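Local coordinates for protein transketolase (Campylobacter jejuni, PDB 3L84) that belongs to the transketolase family of thiamine diphosphate-binding enzymes, built in each chain of a dimer from two alpha/beta domains of the thiamine diphosphate-binding fold and a smaller C-terminal domain, at residues L338-L348 against P473-W483; F510-L519 against K570-K578. All coordinates share one frame; numbering follows the deposited sequence.

Contact 1 of 2, residues L338-L348 against P473-W483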
loop_
_atom_site.group_PDB
_atom_site.type_symbol
_atom_site.label_atom_id
_atom_site.label_comp_id
_atom_site.label_asym_id
_atom_site.label_seq_id
_atom_site.Cartn_x
_atom_site.Cartn_y
_atom_site.Cartn_z
ATOM N N LEU A 338 11.038 27.391 -11.325
ATOM C CA LEU A 338 11.259 25.996 -11.719
ATOM C C LEU A 338 10.188 25.115 -11.082
ATOM O O LEU A 338 9.567 25.474 -10.084
ATOM C CB LEU A 338 12.643 25.497 -11.277
ATOM C CG LEU A 338 13.098 25.860 -9.866
ATOM C CD1 LEU A 338 12.429 24.942 -8.833
ATOM C CD2 LEU A 338 14.638 25.834 -9.769
ATOM N N ALA A 339 9.955 23.968 -11.695
ATOM C CA ALA A 339 9.219 22.927 -11.023
ATOM C C ALA A 339 10.135 22.307 -9.966
ATOM O O ALA A 339 11.319 22.053 -10.237
ATOM C CB ALA A 339 8.837 21.856 -12.033
ATOM N N THR A 340 9.610 21.987 -8.778
ATOM C CA THR A 340 10.504 21.450 -7.748
ATOM C C THR A 340 10.928 20.012 -8.072
ATOM O O THR A 340 11.935 19.571 -7.548
ATOM C CB THR A 340 9.928 21.621 -6.363
ATOM O OG1 THR A 340 8.611 21.085 -6.307
ATOM C CG2 THR A 340 9.967 23.108 -5.937
ATOM N N ARG A 341 10.286 19.286 -8.985
ATOM C CA ARG A 341 10.883 18.024 -9.434
ATOM C C ARG A 341 12.249 18.292 -10.092
ATOM O O ARG A 341 13.153 17.457 -10.000
ATOM C CB ARG A 341 9.979 17.236 -10.389
ATOM C CG ARG A 341 9.654 17.884 -11.709
ATOM C CD ARG A 341 8.871 16.934 -12.566
ATOM N NE ARG A 341 8.338 17.568 -13.775
ATOM C CZ ARG A 341 7.924 16.929 -14.865
ATOM N NH1 ARG A 341 8.092 15.629 -15.024
ATOM N NH2 ARG A 341 7.375 17.645 -15.851
ATOM N N ASP A 342 12.383 19.406 -10.804
ATOM C CA ASP A 342 13.591 19.762 -11.523
ATOM C C ASP A 342 14.678 20.283 -10.603
ATOM O O ASP A 342 15.838 19.863 -10.728
ATOM C CB ASP A 342 13.276 20.785 -12.622
ATOM C CG ASP A 342 12.443 20.220 -13.734
ATOM O OD1 ASP A 342 12.543 19.018 -14.033
ATOM O OD2 ASP A 342 11.692 20.991 -14.373
ATOM N N SER A 343 14.367 21.183 -9.663
ATOM C CA SER A 343 15.360 21.545 -8.666
ATOM C C SER A 343 15.812 20.302 -7.924
ATOM O O SER A 343 17.005 20.112 -7.682
ATOM C CB SER A 343 14.848 22.606 -7.693
ATOM O OG SER A 343 13.635 22.216 -7.068
ATOM N N ASN A 344 14.878 19.433 -7.570
ATOM C CA ASN A 344 15.254 18.246 -6.801
ATOM C C ASN A 344 16.165 17.338 -7.590
ATOM O O ASN A 344 17.133 16.805 -7.017
ATOM C CB ASN A 344 14.010 17.537 -6.278
ATOM C CG ASN A 344 14.361 16.437 -5.313
ATOM O OD1 ASN A 344 14.404 15.221 -5.686
ATOM N ND2 ASN A 344 14.665 16.815 -4.121
ATOM N N GLY A 345 15.907 17.142 -8.872
ATOM C CA GLY A 345 16.754 16.298 -9.680
ATOM C C GLY A 345 18.171 16.840 -9.741
ATOM O O GLY A 345 19.146 16.071 -9.690
ATOM N N GLU A 346 18.318 18.159 -9.853
ATOM C CA GLU A 346 19.655 18.737 -9.824
ATOM C C GLU A 346 20.363 18.517 -8.493
ATOM O O GLU A 346 21.558 18.208 -8.452
ATOM C CB GLU A 346 19.536 20.225 -10.096
ATOM C CG GLU A 346 19.087 20.516 -11.511
ATOM C CD GLU A 346 20.171 20.951 -12.381
ATOM O OE1 GLU A 346 20.068 22.106 -12.860
ATOM O OE2 GLU A 346 21.136 20.160 -12.560
ATOM N N ILE A 347 19.614 18.578 -7.402
ATOM C CA ILE A 347 20.174 18.306 -6.089
ATOM C C ILE A 347 20.616 16.847 -5.985
ATOM O O ILE A 347 21.688 16.557 -5.469
ATOM C CB ILE A 347 19.201 18.690 -4.974
ATOM C CG1 ILE A 347 18.940 20.206 -5.003
ATOM C CG2 ILE A 347 19.771 18.252 -3.622
ATOM C CD1 ILE A 347 17.671 20.639 -4.210
ATOM N N LEU A 348 19.786 15.932 -6.468
ATOM C CA LEU A 348 20.144 14.489 -6.424
ATOM C C LEU A 348 21.448 14.249 -7.140
ATOM O O LEU A 348 22.316 13.482 -6.677
ATOM C CB LEU A 348 19.065 13.634 -7.057
ATOM C CG LEU A 348 17.756 13.492 -6.300
ATOM C CD1 LEU A 348 16.713 12.782 -7.186
ATOM C CD2 LEU A 348 17.947 12.818 -4.937
ATOM N N PRO A 473 8.604 21.801 -0.725
ATOM C CA PRO A 473 9.265 23.084 -0.964
ATOM C C PRO A 473 8.527 23.915 -1.996
ATOM O O PRO A 473 7.972 23.384 -2.962
ATOM C CB PRO A 473 10.649 22.681 -1.472
ATOM C CG PRO A 473 10.456 21.333 -2.034
ATOM C CD PRO A 473 9.455 20.658 -1.127
ATOM N N ALA A 474 8.508 25.229 -1.790
ATOM C CA ALA A 474 7.877 26.138 -2.716
ATOM C C ALA A 474 8.804 26.579 -3.831
ATOM O O ALA A 474 8.319 27.076 -4.867
ATOM C CB ALA A 474 7.361 27.348 -1.982
ATOM N N ASP A 475 10.095 26.363 -3.698
ATOM C CA ASP A 475 11.056 26.774 -4.745
ATOM C C ASP A 475 12.328 25.991 -4.554
ATOM O O ASP A 475 12.431 25.178 -3.637
ATOM C CB ASP A 475 11.276 28.315 -4.788
ATOM C CG ASP A 475 12.069 28.882 -3.637
ATOM O OD1 ASP A 475 12.547 28.141 -2.754
ATOM O OD2 ASP A 475 12.280 30.132 -3.659
ATOM N N GLY A 476 13.316 26.229 -5.402
ATOM C CA GLY A 476 14.559 25.519 -5.322
ATOM C C GLY A 476 15.364 25.776 -4.087
ATOM O O GLY A 476 16.056 24.880 -3.608
ATOM N N VAL A 477 15.326 27.001 -3.603
ATOM C CA VAL A 477 16.064 27.354 -2.411
ATOM C C VAL A 477 15.507 26.554 -1.212
ATOM O O VAL A 477 16.260 25.952 -0.427
ATOM C CB VAL A 477 16.024 28.851 -2.155
ATOM C CG1 VAL A 477 16.585 29.226 -0.799
ATOM C CG2 VAL A 477 16.777 29.594 -3.293
ATOM N N GLU A 478 14.186 26.534 -1.061
ATOM C CA GLU A 478 13.599 25.716 -0.015
ATOM C C GLU A 478 13.977 24.237 -0.197
ATOM O O GLU A 478 14.168 23.517 0.773
ATOM C CB GLU A 478 12.071 25.868 0.059
ATOM C CG GLU A 478 11.539 27.210 0.532
ATOM C CD GLU A 478 10.100 27.180 0.963
ATOM O OE1 GLU A 478 9.368 26.192 0.691
ATOM O OE2 GLU A 478 9.665 28.188 1.576
ATOM N N ASN A 479 14.029 23.776 -1.439
ATOM C CA ASN A 479 14.367 22.388 -1.718
ATOM C C ASN A 479 15.775 22.021 -1.228
ATOM O O ASN A 479 16.003 20.947 -0.672
ATOM C CB ASN A 479 14.173 22.128 -3.224
ATOM C CG ASN A 479 14.172 20.679 -3.656
ATOM O OD1 ASN A 479 14.348 19.683 -2.854
ATOM N ND2 ASN A 479 13.915 20.507 -4.901
ATOM N N VAL A 480 16.732 22.945 -1.425
ATOM C CA VAL A 480 18.098 22.782 -0.943
ATOM C C VAL A 480 18.108 22.776 0.591
ATOM O O VAL A 480 18.751 21.896 1.205
ATOM C CB VAL A 480 19.027 23.906 -1.470
ATOM C CG1 VAL A 480 20.305 23.968 -0.643
ATOM C CG2 VAL A 480 19.259 23.687 -2.927
ATOM N N LYS A 481 17.460 23.756 1.225
ATOM C CA LYS A 481 17.466 23.831 2.684
ATOM C C LYS A 481 16.838 22.566 3.294
ATOM O O LYS A 481 17.302 22.082 4.336
ATOM C CB LYS A 481 16.758 25.105 3.155
ATOM C CG LYS A 481 17.520 26.366 2.819
ATOM C CD LYS A 481 16.670 27.601 3.073
ATOM C CE LYS A 481 17.378 28.921 2.823
ATOM N NZ LYS A 481 16.354 30.035 2.920
ATOM N N ALA A 482 15.823 22.024 2.618
ATOM C CA ALA A 482 15.178 20.799 3.072
ATOM C C ALA A 482 16.174 19.641 3.047
ATOM O O ALA A 482 16.224 18.859 3.986
ATOM C CB ALA A 482 13.978 20.452 2.187
ATOM N N TRP A 483 16.950 19.493 1.970
ATOM C CA TRP A 483 17.977 18.451 1.918
ATOM C C TRP A 483 19.020 18.621 3.017
ATOM O O TRP A 483 19.480 17.634 3.599
ATOM C CB TRP A 483 18.630 18.417 0.543
ATOM C CG TRP A 483 17.915 17.484 -0.393
ATOM C CD1 TRP A 483 17.069 17.808 -1.408
ATOM C CD2 TRP A 483 17.970 16.047 -0.341
ATOM N NE1 TRP A 483 16.629 16.648 -2.020
ATOM C CE2 TRP A 483 17.148 15.565 -1.374
ATOM C CE3 TRP A 483 18.606 15.134 0.493
ATOM C CZ2 TRP A 483 16.984 14.211 -1.627
ATOM C CZ3 TRP A 483 18.441 13.782 0.257
ATOM C CH2 TRP A 483 17.631 13.321 -0.792
HETATM O O HOH W 1 7.036 21.139 -4.045
#
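Asn344 and Asn479 both set CG anti to the backbone N (chi1 -171° and -167°), which sends the two amides into the gap between helices 340-348 and 476-483 until they lie almost in one plane. There Asn344 ND2 donates to Asn479 OD1 at 3.2 Å, on a carbonyl lone pair and nearly straight. Asn479 ND2 in turn donates to Ser343 OG at 2.8 Å, and Ser343 OG donates to Thr340 O. The Asn479 amide is thus gripped at both ends, which fixes its flip, and it fills a hole made by Thr340, Ser343, Asn344 and Ile347.

Ile347 forms one wall of that hole: its CD1 lies 3.5 Å from Asn479 CG and also touches Val480 CG2. The other branch, CG2, sits over the face of Trp483, 3.8 Å from the centroid of the five-membered ring, a CH-pi contact. Leu348 CD2 approaches the six-membered end of the indole at CZ2, and Phe495 stacks on the same tryptophan. Near the helix starts, Ser343 CB packs 3.8 Å from Gly476 CA, where the two backbones come close, their CA atoms 5.3 Å apart. Thr340 OG1 accepts from Ser498 N and donates to a water that also binds Pro473 O.

With axes 9.2 Å apart and crossing at -43°, the helices run in roughly the same direction; each is a helix of the parallel alpha/beta fold of the pyrimidine-binding domain, and Asn344 and Trp483 both rest on Ile438 of its central sheet.

Contact 2 of 2, residues F510-L519 against K570-K578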
loop_
_atom_site.group_PDB
_atom_site.type_symbol
_atom_site.label_atom_id
_atom_site.label_comp_id
_atom_site.label_asym_id
_atom_site.label_seq_id
_atom_site.Cartn_x
_atom_site.Cartn_y
_atom_site.Cartn_z
ATOM N N PHE A 510 11.633 36.461 8.517
ATOM C CA PHE A 510 11.868 36.021 9.886
ATOM C C PHE A 510 11.723 34.500 9.887
ATOM O O PHE A 510 10.779 33.968 9.325
ATOM C CB PHE A 510 10.896 36.673 10.889
ATOM C CG PHE A 510 11.022 36.101 12.262
ATOM C CD1 PHE A 510 12.096 36.431 13.061
ATOM C CD2 PHE A 510 10.124 35.174 12.719
ATOM C CE1 PHE A 510 12.243 35.857 14.325
ATOM C CE2 PHE A 510 10.252 34.626 13.978
ATOM C CZ PHE A 510 11.302 34.955 14.759
ATOM N N GLY A 511 12.676 33.811 10.508
ATOM C CA GLY A 511 12.740 32.368 10.489
ATOM C C GLY A 511 13.226 31.794 9.178
ATOM O O GLY A 511 13.570 32.547 8.242
ATOM N N ASP A 512 13.304 30.470 9.066
ATOM C CA ASP A 512 13.725 29.871 7.815
ATOM C C ASP A 512 13.136 28.456 7.729
ATOM O O ASP A 512 12.395 28.009 8.607
ATOM C CB ASP A 512 15.276 29.886 7.673
ATOM C CG ASP A 512 15.742 30.037 6.223
ATOM O OD1 ASP A 512 15.050 29.641 5.290
ATOM O OD2 ASP A 512 16.852 30.622 6.063
ATOM N N VAL A 513 13.537 27.720 6.712
ATOM C CA VAL A 513 13.048 26.373 6.473
ATOM C C VAL A 513 13.322 25.468 7.664
ATOM O O VAL A 513 12.477 24.620 7.985
ATOM C CB VAL A 513 13.669 25.816 5.170
ATOM C CG1 VAL A 513 13.288 24.348 4.935
ATOM C CG2 VAL A 513 13.228 26.659 3.936
ATOM N N LYS A 514 14.441 25.669 8.370
ATOM C CA LYS A 514 14.782 24.901 9.576
ATOM C C LYS A 514 13.712 24.937 10.656
ATOM O O LYS A 514 13.654 24.025 11.501
ATOM C CB LYS A 514 16.133 25.384 10.158
ATOM C CG LYS A 514 16.100 26.782 10.730
ATOM C CD LYS A 514 17.430 27.268 11.286
ATOM C CE LYS A 514 17.421 28.761 11.465
ATOM N NZ LYS A 514 16.232 29.341 12.142
ATOM N N ASN A 515 12.899 25.995 10.681
ATOM C CA ASN A 515 11.784 26.143 11.630
ATOM C C ASN A 515 10.496 25.510 11.164
ATOM O O ASN A 515 9.504 25.598 11.869
ATOM C CB ASN A 515 11.543 27.634 11.898
ATOM C CG ASN A 515 12.775 28.339 12.405
ATOM O OD1 ASN A 515 13.458 29.083 11.663
ATOM N ND2 ASN A 515 13.102 28.091 13.654
ATOM N N GLY A 516 10.487 24.914 9.968
ATOM C CA GLY A 516 9.293 24.289 9.392
ATOM C C GLY A 516 8.351 25.249 8.694
ATOM O O GLY A 516 7.853 24.958 7.617
ATOM N N ALA A 517 8.082 26.356 9.349
ATOM C CA ALA A 517 7.342 27.466 8.744
ATOM C C ALA A 517 8.095 28.732 9.053
ATOM O O ALA A 517 8.756 28.813 10.106
ATOM C CB ALA A 517 5.909 27.551 9.295
ATOM N N TYR A 518 8.016 29.733 8.172
ATOM C CA TYR A 518 8.702 31.012 8.396
ATOM C C TYR A 518 7.934 32.115 7.683
ATOM O O TYR A 518 7.073 31.838 6.828
ATOM C CB TYR A 518 10.167 30.929 7.923
ATOM C CG TYR A 518 10.344 30.732 6.447
ATOM C CD1 TYR A 518 10.585 31.809 5.625
ATOM C CD2 TYR A 518 10.304 29.473 5.864
ATOM C CE1 TYR A 518 10.732 31.654 4.252
ATOM C CE2 TYR A 518 10.455 29.322 4.517
ATOM C CZ TYR A 518 10.703 30.403 3.706
ATOM O OH TYR A 518 10.880 30.292 2.350
ATOM N N LEU A 519 8.256 33.356 8.021
ATOM C CA LEU A 519 7.569 34.498 7.405
ATOM C C LEU A 519 8.229 34.939 6.096
ATOM O O LEU A 519 9.429 35.181 6.066
ATOM C CB LEU A 519 7.528 35.693 8.375
ATOM C CG LEU A 519 6.498 35.630 9.496
ATOM C CD1 LEU A 519 6.800 36.672 10.540
ATOM C CD2 LEU A 519 5.083 35.826 8.925
ATOM N N LYS A 570 6.479 28.439 21.478
ATOM C CA LYS A 570 5.268 29.241 21.372
ATOM C C LYS A 570 5.553 30.661 20.904
ATOM O O LYS A 570 4.817 31.217 20.088
ATOM C CB LYS A 570 4.528 29.273 22.714
ATOM N N ALA A 571 6.625 31.246 21.396
ATOM C CA ALA A 571 7.021 32.581 20.960
ATOM C C ALA A 571 7.210 32.661 19.431
ATOM O O ALA A 571 6.800 33.626 18.792
ATOM C CB ALA A 571 8.270 33.045 21.699
ATOM N N TYR A 572 7.855 31.654 18.853
ATOM C CA TYR A 572 8.084 31.627 17.417
ATOM C C TYR A 572 6.742 31.490 16.658
ATOM O O TYR A 572 6.435 32.251 15.736
ATOM C CB TYR A 572 9.031 30.474 17.072
ATOM C CG TYR A 572 9.335 30.444 15.600
ATOM C CD1 TYR A 572 10.337 31.233 15.064
ATOM C CD2 TYR A 572 8.620 29.650 14.742
ATOM C CE1 TYR A 572 10.583 31.265 13.739
ATOM C CE2 TYR A 572 8.860 29.663 13.370
ATOM C CZ TYR A 572 9.855 30.487 12.889
ATOM O OH TYR A 572 10.140 30.567 11.554
ATOM N N GLN A 573 5.925 30.536 17.083
ATOM C CA GLN A 573 4.645 30.296 16.413
ATOM C C GLN A 573 3.767 31.540 16.489
ATOM O O GLN A 573 3.113 31.887 15.507
ATOM C CB GLN A 573 3.909 29.094 17.030
ATOM C CG GLN A 573 4.663 27.745 16.846
ATOM C CD GLN A 573 3.970 26.552 17.446
ATOM O OE1 GLN A 573 3.131 26.698 18.303
ATOM N NE2 GLN A 573 4.335 25.342 17.005
ATOM N N GLU A 574 3.771 32.199 17.640
ATOM C CA GLU A 574 2.930 33.375 17.851
ATOM C C GLU A 574 3.368 34.567 17.021
ATOM O O GLU A 574 2.527 35.410 16.652
ATOM C CB GLU A 574 2.897 33.761 19.339
ATOM C CG GLU A 574 2.105 32.782 20.143
ATOM C CD GLU A 574 2.029 33.108 21.618
ATOM O OE1 GLU A 574 2.755 34.019 22.085
ATOM O OE2 GLU A 574 1.239 32.423 22.307
ATOM N N ARG A 575 4.659 34.689 16.747
ATOM C CA ARG A 575 5.106 35.731 15.846
ATOM C C ARG A 575 4.575 35.497 14.436
ATOM O O ARG A 575 4.157 36.436 13.766
ATOM C CB ARG A 575 6.612 35.842 15.814
ATOM C CG ARG A 575 7.045 36.939 14.872
ATOM C CD ARG A 575 8.336 37.590 15.241
ATOM N NE ARG A 575 8.725 38.489 14.169
ATOM C CZ ARG A 575 9.916 39.052 14.077
ATOM N NH1 ARG A 575 10.828 38.830 15.018
ATOM N NH2 ARG A 575 10.196 39.818 13.028
ATOM N N LEU A 576 4.613 34.247 13.971
ATOM C CA LEU A 576 4.123 33.947 12.629
ATOM C C LEU A 576 2.618 34.110 12.473
ATOM O O LEU A 576 2.142 34.669 11.463
ATOM C CB LEU A 576 4.479 32.521 12.220
ATOM C CG LEU A 576 5.848 32.345 11.554
ATOM C CD1 LEU A 576 7.018 32.945 12.355
ATOM C CD2 LEU A 576 6.077 30.869 11.262
ATOM N N LEU A 577 1.871 33.586 13.442
ATOM C CA LEU A 577 0.449 33.341 13.291
ATOM C C LEU A 577 -0.371 34.473 13.894
ATOM O O LEU A 577 -0.877 34.384 15.029
ATOM C CB LEU A 577 0.081 31.974 13.897
ATOM C CG LEU A 577 0.862 30.759 13.319
ATOM C CD1 LEU A 577 0.530 29.480 14.107
ATOM C CD2 LEU A 577 0.605 30.585 11.824
ATOM N N LYS A 578 -0.547 35.507 13.098
ATOM C CA LYS A 578 -1.227 36.714 13.544
ATOM C C LYS A 578 -2.635 36.834 12.971
ATOM O O LYS A 578 -2.889 36.446 11.829
ATOM C CB LYS A 578 -0.436 37.933 13.093
ATOM C CG LYS A 578 0.920 38.074 13.741
ATOM C CD LYS A 578 0.831 38.261 15.218
ATOM C CE LYS A 578 2.185 38.640 15.807
ATOM N NZ LYS A 578 2.064 38.696 17.251
#
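Chain 510-519 leaves Phe510 and returns at Leu519, whose N donates to Phe510 O, so the loop between them, with a 3-10 turn at 513-515, closes on itself beside helix 570-576. Across this closure Phe510 faces Arg575: the guanidinium lies flat on the phenyl ring, planes 14° apart, with Arg575 CZ 3.8 Å from the ring centroid in a cation-pi stack. Arg575 CG is anti to its backbone N (chi1 -180°) and the chain is extended from CG to NE, which lays CD as well as the guanidinium over the same ring. Arg575 NH2 also forms a salt bridge with Glu522 OE1.

The helix belongs to the C-terminal domain, and it packs over the edge strand 518-521 of that domain's mixed sheet. Tyr572 OH donates to Ala517 O at 2.7 Å, in the carbonyl plane and on a lone pair. Asn515 stacks its amide over one face of the Tyr572 ring, while Leu576 CD1 lies over the opposite face. Gly511 CA lies 3.3 Å from Tyr572 OH, at the ring edge. Phe510 and Tyr572 are slid apart, with ring centroids 5.3 Å from each other. Leu576 packs against Leu519, with Leu576 CG 3.9 Å from Leu519 CG, and its CD1 lies at the edge of the Phe510 ring.

Contact 1 is a buried helix pair inside the pyrimidine-binding domain, whereas contact 2 is only partly buried and sets a loop and edge strand against a helix of the C-terminal domain. Their chemistry is consistent with this: neutral amides and a hydroxyl relay bonds in the first, while the second stacks a charged guanidinium, with an outside acid partner, on an aromatic ring. Helix 476-483 joins them. Its outward side meets segment 510-519, where Lys481 NZ makes a 2.7 Å salt bridge with Asp512 OD1 and Glu478 OE2 probably hydrogen-bonds Tyr518 OH; Val513 packs against both carbon chains. The two centres are about 21 Å apart.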